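Local coordinates for protein carbon monoxide dehydrogenase (Thermococcus sp. AM4, PDB 6T7J) that probably catalyses the reversible oxidation of carbon monoxide to carbon dioxide, passing electrons on through iron-sulfur clusters, and is captured here with its cluster C lacking nickel, at residues 122-127 with 238-243; 244-249 with 416-421. One frame throughout, in Å; residues are numbered along the deposited sequence.

Interaction 1. Residues 122-127 with 238-243; sequences YKLTDV and SDILFG
Ile240 O, in the last turn of helix 212-242, takes three hydrogen bonds from the loop 122-127. Thr125 N donates to Ile240 O at 3.0 Å, nearly in line with the carbonyl. Asp126 N lies 3.2 Å from the same Ile240 O, with a straight N-H...O angle of 168°. The third donor, Thr125 OG1, is 3.1 Å from Ile240 O but stands well above the carbonyl plane; chi1 of 69° sets this hydroxyl between the backbone N and carbonyl carbon of Thr125, turned onto the helix end.

The apolar contacts continue along the loop. Leu124 CD2 meets Ile240 CG2 at 3.9 Å, the two branches running alongside each other, while helix 81-115 adds Phe111 against Leu124. Leu241 CD2 approaches Tyr122 CB at 4.1 Å.

The aromatic rings meet at their edges. Tyr122 CD1 is 3.5 Å from Phe242 CE1, the planes are inclined at 67°, and neither ring covers the other's face; Leu241 CB instead lies over the centre of the Phe242 ring. Tyr122 OH bonds to Ile272 O, and Lys276 makes a cation-pi contact with the ring. Replacing Tyr122 by an alanine would probably open a gap beside Phe242 CE1 and leave Ile272 O without this donor.

Gly243, the first residue past the helix, has a positive phi. Asp126 is the N-cap of helix 127-136: OD1 accepts from Lys129 N, and OD2 probably bonds to Thr244 OG1. The chemistry implies a mixed junction: the loop leading into helix 127-136 grips one final-turn carbonyl with three donors, flanked by apolar and aromatic packing.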
ATOM      1  N   TYR A 122      31.364   5.771   7.308  1.00 62.27           N
ATOM      2  CA  TYR A 122      30.377   6.358   8.199  1.00 62.14           C
ATOM      3  C   TYR A 122      30.753   6.061   9.644  1.00 64.99           C
ATOM      4  O   TYR A 122      31.218   4.961   9.964  1.00 66.76           O
ATOM      5  CB  TYR A 122      28.971   5.833   7.892  1.00 57.11           C
ATOM      6  CG  TYR A 122      28.475   6.208   6.515  1.00 57.49           C
ATOM      7  CD1 TYR A 122      27.767   7.385   6.311  1.00 54.99           C
ATOM      8  CD2 TYR A 122      28.721   5.391   5.419  1.00 54.23           C
ATOM      9  CE1 TYR A 122      27.315   7.738   5.055  1.00 56.38           C
ATOM     10  CE2 TYR A 122      28.272   5.736   4.158  1.00 57.53           C
ATOM     11  CZ  TYR A 122      27.569   6.910   3.983  1.00 57.08           C
ATOM     12  OH  TYR A 122      27.117   7.263   2.731  1.00 55.84           O
ATOM     13  N   LYS A 123      30.548   7.048  10.508  1.00 64.49           N
ATOM     14  CA  LYS A 123      30.970   7.011  11.898  1.00 55.90           C
ATOM     15  C   LYS A 123      29.764   6.897  12.820  1.00 57.49           C
ATOM     16  O   LYS A 123      28.612   7.067  12.413  1.00 55.93           O
ATOM     17  CB  LYS A 123      31.769   8.274  12.257  1.00 59.84           C
ATOM     18  CG  LYS A 123      33.194   8.311  11.731  1.00 62.68           C
ATOM     19  CD  LYS A 123      33.321   9.209  10.508  1.00 71.95           C
ATOM     20  CE  LYS A 123      34.229   8.586   9.458  1.00 72.00           C
ATOM     21  NZ  LYS A 123      34.227   9.369   8.190  1.00 65.59           N
ATOM     22  N   LEU A 124      30.050   6.594  14.081  1.00 60.51           N
ATOM     23  CA  LEU A 124      29.127   6.843  15.183  1.00 49.91           C
ATOM     24  C   LEU A 124      29.603   8.139  15.829  1.00 52.36           C
ATOM     25  O   LEU A 124      30.524   8.132  16.648  1.00 56.85           O
ATOM     26  CB  LEU A 124      29.111   5.683  16.171  1.00 51.53           C
ATOM     27  CG  LEU A 124      28.562   4.345  15.673  1.00 56.14           C
ATOM     28  CD1 LEU A 124      28.728   3.274  16.740  1.00 53.97           C
ATOM     29  CD2 LEU A 124      27.104   4.481  15.266  1.00 48.29           C
ATOM     30  N   THR A 125      28.994   9.258  15.438  1.00 51.30           N
ATOM     31  CA  THR A 125      29.476  10.563  15.875  1.00 57.15           C
ATOM     32  C   THR A 125      28.803  11.056  17.148  1.00 58.15           C
ATOM     33  O   THR A 125      29.436  11.769  17.935  1.00 65.08           O
ATOM     34  CB  THR A 125      29.283  11.602  14.766  1.00 57.41           C
ATOM     35  OG1 THR A 125      27.886  11.862  14.591  1.00 66.24           O
ATOM     36  CG2 THR A 125      29.868  11.098  13.458  1.00 57.63           C
ATOM     37  N   ASP A 126      27.541  10.702  17.371  1.00 56.22           N
ATOM     38  CA  ASP A 126      26.819  11.082  18.581  1.00 54.42           C
ATOM     39  C   ASP A 126      26.633   9.823  19.423  1.00 55.23           C
ATOM     40  O   ASP A 126      25.587   9.171  19.392  1.00 52.59           O
ATOM     41  CB  ASP A 126      25.480  11.749  18.245  1.00 54.90           C
ATOM     42  CG  ASP A 126      24.957  12.611  19.380  1.00 61.69           C
ATOM     43  OD1 ASP A 126      25.144  12.229  20.559  1.00 56.04           O
ATOM     44  OD2 ASP A 126      24.360  13.672  19.094  1.00 56.22           O
ATOM     45  N   VAL A 127      27.675   9.481  20.184  1.00 48.85           N
ATOM     46  CA  VAL A 127      27.612   8.308  21.050  1.00 52.05           C
ATOM     47  C   VAL A 127      26.659   8.549  22.213  1.00 58.32           C
ATOM     48  O   VAL A 127      26.055   7.605  22.739  1.00 54.12           O
ATOM     49  CB  VAL A 127      29.028   7.940  21.531  1.00 56.60           C
ATOM     50  CG1 VAL A 127      29.006   6.647  22.325  1.00 58.26           C
ATOM     51  CG2 VAL A 127      29.971   7.823  20.342  1.00 55.24           C
ATOM     52  N   SER A 238      19.957   9.422  11.896  1.00 50.50           N
ATOM     53  CA  SER A 238      20.672  10.455  11.154  1.00 49.66           C
ATOM     54  C   SER A 238      21.493  11.325  12.095  1.00 53.72           C
ATOM     55  O   SER A 238      22.619  11.715  11.765  1.00 53.78           O
ATOM     56  CB  SER A 238      19.689  11.304  10.351  1.00 46.93           C
ATOM     57  OG  SER A 238      18.742  10.492   9.682  1.00 54.09           O
ATOM     58  N   ASP A 239      20.948  11.628  13.278  1.00 49.90           N
ATOM     59  CA  ASP A 239      21.715  12.377  14.269  1.00 51.36           C
ATOM     60  C   ASP A 239      22.902  11.567  14.776  1.00 54.21           C
ATOM     61  O   ASP A 239      24.013  12.095  14.904  1.00 54.33           O
ATOM     62  CB  ASP A 239      20.812  12.788  15.433  1.00 52.06           C
ATOM     63  CG  ASP A 239      19.854  13.904  15.063  1.00 53.43           C
ATOM     64  OD1 ASP A 239      19.962  14.435  13.938  1.00 51.03           O
ATOM     65  OD2 ASP A 239      18.993  14.249  15.900  1.00 51.51           O
ATOM     66  N   ILE A 240      22.687  10.282  15.070  1.00 49.55           N
ATOM     67  CA  ILE A 240      23.765   9.440  15.583  1.00 47.52           C
ATOM     68  C   ILE A 240      24.888   9.315  14.558  1.00 50.51           C
ATOM     69  O   ILE A 240      26.074   9.314  14.911  1.00 50.21           O
ATOM     70  CB  ILE A 240      23.210   8.061  15.991  1.00 51.13           C
ATOM     71  CG1 ILE A 240      22.405   8.173  17.288  1.00 46.32           C
ATOM     72  CG2 ILE A 240      24.332   7.037  16.141  1.00 47.04           C
ATOM     73  CD1 ILE A 240      21.418   7.048  17.490  1.00 47.68           C
ATOM     74  N   LEU A 241      24.535   9.234  13.273  1.00 47.62           N
ATOM     75  CA  LEU A 241      25.537   9.005  12.237  1.00 49.91           C
ATOM     76  C   LEU A 241      26.234  10.293  11.813  1.00 49.40           C
ATOM     77  O   LEU A 241      27.451  10.295  11.601  1.00 55.24           O
ATOM     78  CB  LEU A 241      24.891   8.332  11.023  1.00 53.16           C
ATOM     79  CG  LEU A 241      24.709   6.810  11.062  1.00 59.10           C
ATOM     80  CD1 LEU A 241      23.628   6.374  10.081  1.00 48.94           C
ATOM     81  CD2 LEU A 241      26.019   6.094  10.764  1.00 44.87           C
ATOM     82  N   PHE A 242      25.493  11.396  11.678  1.00 52.44           N
ATOM     83  CA  PHE A 242      26.037  12.626  11.112  1.00 54.62           C
ATOM     84  C   PHE A 242      26.041  13.796  12.088  1.00 53.88           C
ATOM     85  O   PHE A 242      26.389  14.914  11.691  1.00 53.10           O
ATOM     86  CB  PHE A 242      25.263  13.018   9.850  1.00 49.30           C
ATOM     87  CG  PHE A 242      25.138  11.910   8.850  1.00 53.15           C
ATOM     88  CD1 PHE A 242      26.265  11.366   8.255  1.00 54.56           C
ATOM     89  CD2 PHE A 242      23.895  11.409   8.507  1.00 46.46           C
ATOM     90  CE1 PHE A 242      26.154  10.345   7.335  1.00 50.60           C
ATOM     91  CE2 PHE A 242      23.779  10.389   7.592  1.00 51.18           C
ATOM     92  CZ  PHE A 242      24.910   9.854   7.004  1.00 49.56           C
ATOM     93  N   GLY A 243      25.663  13.578  13.345  1.00 51.86           N
ATOM     94  CA  GLY A 243      25.697  14.645  14.326  1.00 48.58           C
ATOM     95  C   GLY A 243      24.339  15.258  14.595  1.00 54.03           C
ATOM     96  O   GLY A 243      23.552  15.475  13.669  1.00 53.62           O
TER

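Interaction 2. Residues 244-249 with 416-421; sequences TPKPLK and GFSVEA
The N-terminus of helix 419-425 docks on the loop leading into strand 248-252, and Ser418, its N-cap residue, makes the polar link. Ser418 OG donates to Pro245 O at 2.7 Å, tilted only 16° from the carbonyl plane, and accepts from Ala421 N at 3.3 Å. A chi1 of 61° holds the hydroxyl over its own backbone, where one oxygen serves both the capping bond and the bridge to the loop.

Gly416 enters the same turn with positive phi, its CA 4.4 Å from Pro247 CA. A side chain here would run into Lys246 O, so the close backbone approach depends on the missing CB. The turn directly follows strand 411-415, which pairs antiparallel with strand 248-252; the contact therefore sits at one end of a two-stranded sheet, and Leu248 continues the pairing through backbone bonds to Ala415.

Pro247 packs against the residue before the N-cap and the first turn of the helix. Its CG reaches Phe417 CE1 at 3.7 Å, the side chains crossing at about a right angle, and its CD touches Ala421 CB at 3.6 Å. The bent chain of Lys246 lays CD alongside Ala421 CB at 3.9 Å. Thr244 turns its methyl to the helix: CG2 lies 3.3 Å from Glu420 OE2, whose carboxylate is salt-bridged through OE1 to Lys129, while Thr244 OG1 probably bonds to Asp126 OD2.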
ATOM      1  N   THR A 244      24.051  15.528  15.864  1.00 55.64           N
ATOM      2  CA  THR A 244      22.815  16.218  16.217  1.00 54.83           C
ATOM      3  C   THR A 244      22.928  17.688  15.829  1.00 53.81           C
ATOM      4  O   THR A 244      23.914  18.345  16.189  1.00 53.99           O
ATOM      5  CB  THR A 244      22.530  16.084  17.712  1.00 53.30           C
ATOM      6  OG1 THR A 244      22.429  14.697  18.060  1.00 55.81           O
ATOM      7  CG2 THR A 244      21.230  16.785  18.072  1.00 53.16           C
ATOM      8  N   PRO A 245      21.962  18.235  15.092  1.00 49.22           N
ATOM      9  CA  PRO A 245      22.075  19.628  14.645  1.00 53.18           C
ATOM     10  C   PRO A 245      22.185  20.604  15.810  1.00 51.91           C
ATOM     11  O   PRO A 245      21.514  20.463  16.836  1.00 50.81           O
ATOM     12  CB  PRO A 245      20.785  19.848  13.847  1.00 50.98           C
ATOM     13  CG  PRO A 245      20.404  18.481  13.377  1.00 52.42           C
ATOM     14  CD  PRO A 245      20.809  17.549  14.486  1.00 49.73           C
ATOM     15  N   LYS A 246      23.052  21.591  15.639  1.00 48.64           N
ATOM     16  CA  LYS A 246      23.246  22.695  16.562  1.00 53.15           C
ATOM     17  C   LYS A 246      23.105  23.992  15.784  1.00 50.27           C
ATOM     18  O   LYS A 246      23.300  24.012  14.563  1.00 56.28           O
ATOM     19  CB  LYS A 246      24.623  22.622  17.240  1.00 49.73           C
ATOM     20  CG  LYS A 246      24.752  21.492  18.252  1.00 48.74           C
ATOM     21  CD  LYS A 246      23.688  21.590  19.338  1.00 55.59           C
ATOM     22  CE  LYS A 246      23.218  20.213  19.786  1.00 57.45           C
ATOM     23  NZ  LYS A 246      24.311  19.422  20.420  1.00 58.38           N
ATOM     24  N   PRO A 247      22.747  25.091  16.453  1.00 51.32           N
ATOM     25  CA  PRO A 247      22.466  26.336  15.725  1.00 52.42           C
ATOM     26  C   PRO A 247      23.645  26.792  14.876  1.00 48.26           C
ATOM     27  O   PRO A 247      24.801  26.751  15.301  1.00 50.13           O
ATOM     28  CB  PRO A 247      22.160  27.337  16.844  1.00 50.87           C
ATOM     29  CG  PRO A 247      21.648  26.493  17.958  1.00 49.27           C
ATOM     30  CD  PRO A 247      22.442  25.218  17.889  1.00 49.01           C
ATOM     31  N   LEU A 248      23.332  27.216  13.655  1.00 54.55           N
ATOM     32  CA  LEU A 248      24.315  27.744  12.722  1.00 53.35           C
ATOM     33  C   LEU A 248      23.600  28.707  11.783  1.00 56.48           C
ATOM     34  O   LEU A 248      22.378  28.867  11.843  1.00 56.84           O
ATOM     35  CB  LEU A 248      25.015  26.618  11.951  1.00 54.58           C
ATOM     36  CG  LEU A 248      24.130  25.610  11.212  1.00 51.30           C
ATOM     37  CD1 LEU A 248      23.814  26.078   9.796  1.00 53.24           C
ATOM     38  CD2 LEU A 248      24.798  24.247  11.185  1.00 53.09           C
ATOM     39  N   LYS A 249      24.368  29.339  10.902  1.00 56.09           N
ATOM     40  CA  LYS A 249      23.831  30.286   9.937  1.00 55.27           C
ATOM     41  C   LYS A 249      24.224  29.871   8.526  1.00 56.96           C
ATOM     42  O   LYS A 249      25.297  29.301   8.303  1.00 60.45           O
ATOM     43  CB  LYS A 249      24.327  31.709  10.218  1.00 59.80           C
ATOM     44  CG  LYS A 249      24.010  32.200  11.620  1.00 58.20           C
ATOM     45  CD  LYS A 249      24.044  33.713  11.697  1.00 70.31           C
ATOM     46  CE  LYS A 249      25.406  34.258  11.290  1.00 72.04           C
ATOM     47  NZ  LYS A 249      25.357  35.729  11.044  1.00 77.83           N
ATOM     48  N   GLY A 416      19.253  24.758  12.420  1.00 49.10           N
ATOM     49  CA  GLY A 416      19.880  23.795  13.301  1.00 46.91           C
ATOM     50  C   GLY A 416      19.302  23.715  14.694  1.00 49.85           C
ATOM     51  O   GLY A 416      20.048  23.459  15.646  1.00 54.50           O
ATOM     52  N   PHE A 417      17.994  23.911  14.850  1.00 53.72           N
ATOM     53  CA  PHE A 417      17.366  23.923  16.171  1.00 56.24           C
ATOM     54  C   PHE A 417      16.696  22.575  16.419  1.00 59.19           C
ATOM     55  O   PHE A 417      15.478  22.422  16.326  1.00 61.69           O
ATOM     56  CB  PHE A 417      16.376  25.079  16.288  1.00 48.78           C
ATOM     57  CG  PHE A 417      17.031  26.428  16.340  1.00 54.47           C
ATOM     58  CD1 PHE A 417      17.720  26.836  17.472  1.00 55.63           C
ATOM     59  CD2 PHE A 417      16.965  27.286  15.255  1.00 51.45           C
ATOM     60  CE1 PHE A 417      18.328  28.077  17.521  1.00 46.55           C
ATOM     61  CE2 PHE A 417      17.572  28.527  15.297  1.00 52.80           C
ATOM     62  CZ  PHE A 417      18.254  28.922  16.432  1.00 51.21           C
ATOM     63  N   SER A 418      17.520  21.582  16.739  1.00 56.74           N
ATOM     64  CA  SER A 418      16.997  20.328  17.253  1.00 60.20           C
ATOM     65  C   SER A 418      16.526  20.519  18.695  1.00 60.47           C
ATOM     66  O   SER A 418      16.751  21.560  19.317  1.00 59.27           O
ATOM     67  CB  SER A 418      18.058  19.232  17.171  1.00 56.21           C
ATOM     68  OG  SER A 418      19.197  19.569  17.943  1.00 57.95           O
ATOM     69  N   VAL A 419      15.856  19.494  19.228  1.00 58.32           N
ATOM     70  CA  VAL A 419      15.391  19.559  20.611  1.00 60.47           C
ATOM     71  C   VAL A 419      16.572  19.718  21.560  1.00 61.16           C
ATOM     72  O   VAL A 419      16.510  20.478  22.536  1.00 56.41           O
ATOM     73  CB  VAL A 419      14.549  18.316  20.953  1.00 51.38           C
ATOM     74  CG1 VAL A 419      14.051  18.395  22.387  1.00 42.97           C
ATOM     75  CG2 VAL A 419      13.383  18.185  19.986  1.00 46.94           C
ATOM     76  N   GLU A 420      17.670  19.012  21.282  1.00 62.01           N
ATOM     77  CA  GLU A 420      18.870  19.158  22.096  1.00 59.15           C
ATOM     78  C   GLU A 420      19.414  20.579  22.023  1.00 58.44           C
ATOM     79  O   GLU A 420      19.786  21.163  23.048  1.00 62.22           O
ATOM     80  CB  GLU A 420      19.930  18.150  21.649  1.00 59.98           C
ATOM     81  CG  GLU A 420      19.610  16.708  22.012  1.00 60.86           C
ATOM     82  CD  GLU A 420      18.730  16.026  20.981  1.00 58.71           C
ATOM     83  OE1 GLU A 420      18.244  14.908  21.260  1.00 60.01           O
ATOM     84  OE2 GLU A 420      18.526  16.605  19.894  1.00 48.92           O
ATOM     85  N   ALA A 421      19.462  21.153  20.818  1.00 57.21           N
ATOM     86  CA  ALA A 421      19.950  22.519  20.667  1.00 58.42           C
ATOM     87  C   ALA A 421      19.050  23.510  21.392  1.00 62.05           C
ATOM     88  O   ALA A 421      19.535  24.466  22.010  1.00 63.49           O
ATOM     89  CB  ALA A 421      20.057  22.878  19.186  1.00 54.30           C
TER

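In the fold
Interaction 1 closes at Gly243 and interaction 2 opens at Thr244, so the two run in series where helix 212-242 gives way to strand 248-252. Their centres are 14 Å apart, both on one flank of the chain. They touch directly: Asp126 OD2 and Thr244 OG1 approach unusually closely (2.4 Å), probably a hydrogen bond, though its exact length is doubtful, and Asp239 OD1 packs on Pro245 CD. Lys129, on helix 127-136, is salt-bridged to both Asp239 and Glu420, one residue from each contact. Together the contacts tie the helical region around 81-136 to the two-stranded sheet 248-252/411-415 and to the start of helix 419-425.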